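PDB 2AHD: phosphodiesterase MJ0936, which is a phosphodiesterase of the calcineurin-like phosphoesterase superfamily, with two mixed beta sheets. Local coordinates for residues 1-6 with 150-156. Sequence-based numbering, arbitrary orientation.
Sequences MKIGIM and IGILDTE
With CG1 of Ile-3 turned between the backbone N and the carbonyl carbon (chi1 47°), its CD1 stands off the sheet, leaning toward CG2 of Thr-155, 3.5 Å away, the two side chains crossing at about a right angle. On the same face CB of Leu-153 is 4.1 Å from CG1 of Ile-3 and 4.2 Å from CD1 of Ile-5. Beta-branched isoleucine favours an extended backbone, while Leu-153 adds apolar bulk to this buried face.

Beneath them, strands 3-6 and 150-154 run antiparallel. Ile-3 and Leu-153 exchange N-H and C=O groups, the bond from Leu-153 N to Ile-3 O measuring 2.8 Å. Ile-5 pairs likewise with Gly-151, and its N-H points almost straight at Gly-151 O, 2.7 Å from Ile-5 N. Between them, Gly-4 and Ile-152 form a non-hydrogen-bonded pair, and Gly-4 bonds instead to strand 30-33. CA-H...O contacts run from Gly-4 to Gly-151 O and from Ile-152 to Ile-3 O. On that other face, the long aliphatic stem of Lys-2 passes CG2 of Ile-152; Phe-23 of helix 13-24 touches Ile-152.

This pairing joins the parallel strands 3-6, 30-33, 52-56 and 79-81 to antiparallel 149-154, which leads on to the outermost 159-164. Four main-chain bonds thus tie the strands beneath a buried hydrocarbon face, while the other face turns polar at Lys-2, whose charge Glu-26 meets in a salt bridge.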
loop_
_atom_site.group_PDB
_atom_site.type_symbol
_atom_site.label_atom_id
_atom_site.label_comp_id
_atom_site.label_asym_id
_atom_site.label_seq_id
_atom_site.Cartn_x
_atom_site.Cartn_y
_atom_site.Cartn_z
ATOM N N MET A 1 -12.382 -1.402 -11.321
ATOM C CA MET A 1 -11.117 -0.945 -11.972
ATOM C C MET A 1 -10.355 -0.041 -11.001
ATOM O O MET A 1 -9.367 0.606 -11.356
ATOM C CB MET A 1 -11.454 -0.191 -13.263
ATOM C CG MET A 1 -10.247 0.266 -14.068
ATOM S SD MET A 1 -10.714 1.033 -15.646
ATOM C CE MET A 1 -10.303 -0.322 -16.816
ATOM N N LYS A 2 -10.833 -0.026 -9.762
ATOM C CA LYS A 2 -10.269 0.774 -8.681
ATOM C C LYS A 2 -9.316 -0.082 -7.837
ATOM O O LYS A 2 -9.568 -1.267 -7.636
ATOM C CB LYS A 2 -11.418 1.282 -7.811
ATOM C CG LYS A 2 -12.294 0.143 -7.314
ATOM C CD LYS A 2 -13.593 0.613 -6.687
ATOM C CE LYS A 2 -14.351 -0.574 -6.097
ATOM N NZ LYS A 2 -15.661 -0.206 -5.489
ATOM N N ILE A 3 -8.230 0.517 -7.346
ATOM C CA ILE A 3 -7.260 -0.218 -6.530
ATOM C C ILE A 3 -7.223 0.221 -5.067
ATOM O O ILE A 3 -7.463 1.383 -4.747
ATOM C CB ILE A 3 -5.826 -0.108 -7.110
ATOM C CG1 ILE A 3 -5.508 1.338 -7.461
ATOM C CG2 ILE A 3 -5.692 -0.985 -8.327
ATOM C CD1 ILE A 3 -4.205 1.506 -8.199
ATOM N N GLY A 4 -6.914 -0.727 -4.187
ATOM C CA GLY A 4 -6.837 -0.439 -2.769
ATOM C C GLY A 4 -5.429 -0.184 -2.253
ATOM O O GLY A 4 -4.468 -0.848 -2.652
ATOM N N ILE A 5 -5.313 0.783 -1.349
ATOM C CA ILE A 5 -4.027 1.146 -0.762
ATOM C C ILE A 5 -4.041 0.975 0.758
ATOM O O ILE A 5 -5.016 1.336 1.428
ATOM C CB ILE A 5 -3.691 2.609 -1.062
ATOM C CG1 ILE A 5 -3.960 2.910 -2.532
ATOM C CG2 ILE A 5 -2.243 2.879 -0.731
ATOM C CD1 ILE A 5 -3.749 4.360 -2.902
ATOM N N MET A 6 -2.966 0.416 1.300
ATOM C CA MET A 6 -2.850 0.236 2.739
ATOM C C MET A 6 -1.368 0.364 3.100
ATOM O O MET A 6 -0.529 0.512 2.215
ATOM C CB MET A 6 -3.468 -1.111 3.178
ATOM C CG MET A 6 -2.759 -2.367 2.735
ATOM S SD MET A 6 -3.798 -3.799 2.956
ATOM C CE MET A 6 -4.076 -3.826 4.606
ATOM N N ILE A 150 -7.305 3.218 5.518
ATOM C CA ILE A 150 -6.846 2.587 4.289
ATOM C C ILE A 150 -7.423 3.509 3.248
ATOM O O ILE A 150 -8.032 4.518 3.591
ATOM C CB ILE A 150 -7.423 1.170 4.072
ATOM C CG1 ILE A 150 -8.950 1.228 4.087
ATOM C CG2 ILE A 150 -6.883 0.214 5.112
ATOM C CD1 ILE A 150 -9.616 -0.121 4.063
ATOM N N GLY A 151 -7.237 3.172 1.980
ATOM C CA GLY A 151 -7.760 4.020 0.930
ATOM C C GLY A 151 -8.047 3.281 -0.354
ATOM O O GLY A 151 -7.519 2.202 -0.587
ATOM N N ILE A 152 -8.909 3.865 -1.177
ATOM C CA ILE A 152 -9.255 3.284 -2.466
ATOM C C ILE A 152 -9.133 4.352 -3.554
ATOM O O ILE A 152 -9.774 5.409 -3.491
ATOM C CB ILE A 152 -10.683 2.691 -2.470
ATOM C CG1 ILE A 152 -10.786 1.576 -1.436
ATOM C CG2 ILE A 152 -10.998 2.111 -3.832
ATOM C CD1 ILE A 152 -12.061 0.772 -1.525
ATOM N N LEU A 153 -8.282 4.064 -4.538
ATOM C CA LEU A 153 -8.034 4.965 -5.658
ATOM C C LEU A 153 -8.789 4.555 -6.914
ATOM O O LEU A 153 -8.908 3.369 -7.232
ATOM C CB LEU A 153 -6.544 5.015 -5.982
ATOM C CG LEU A 153 -6.181 5.931 -7.145
ATOM C CD1 LEU A 153 -6.662 7.328 -6.859
ATOM C CD2 LEU A 153 -4.692 5.927 -7.346
ATOM N N ASP A 154 -9.286 5.556 -7.629
ATOM C CA ASP A 154 -10.030 5.338 -8.860
ATOM C C ASP A 154 -9.113 5.635 -10.047
ATOM O O ASP A 154 -9.092 6.753 -10.560
ATOM C CB ASP A 154 -11.245 6.269 -8.894
ATOM C CG ASP A 154 -12.246 5.885 -9.965
ATOM O OD1 ASP A 154 -12.715 4.725 -9.931
ATOM O OD2 ASP A 154 -12.567 6.737 -10.828
ATOM N N THR A 155 -8.348 4.634 -10.476
ATOM C CA THR A 155 -7.424 4.798 -11.599
ATOM C C THR A 155 -8.162 5.373 -12.792
ATOM O O THR A 155 -7.573 5.972 -13.692
ATOM C CB THR A 155 -6.792 3.452 -12.008
ATOM O OG1 THR A 155 -7.822 2.467 -12.154
ATOM C CG2 THR A 155 -5.785 2.988 -10.958
ATOM N N GLU A 156 -9.472 5.189 -12.773
ATOM C CA GLU A 156 -10.346 5.667 -13.827
ATOM C C GLU A 156 -10.398 7.197 -13.824
ATOM O O GLU A 156 -9.666 7.857 -14.566
ATOM C CB GLU A 156 -11.751 5.083 -13.619
ATOM C CG GLU A 156 -11.761 3.562 -13.368
ATOM C CD GLU A 156 -11.454 3.162 -11.908
ATOM O OE1 GLU A 156 -12.392 2.728 -11.198
ATOM O OE2 GLU A 156 -10.284 3.273 -11.466
#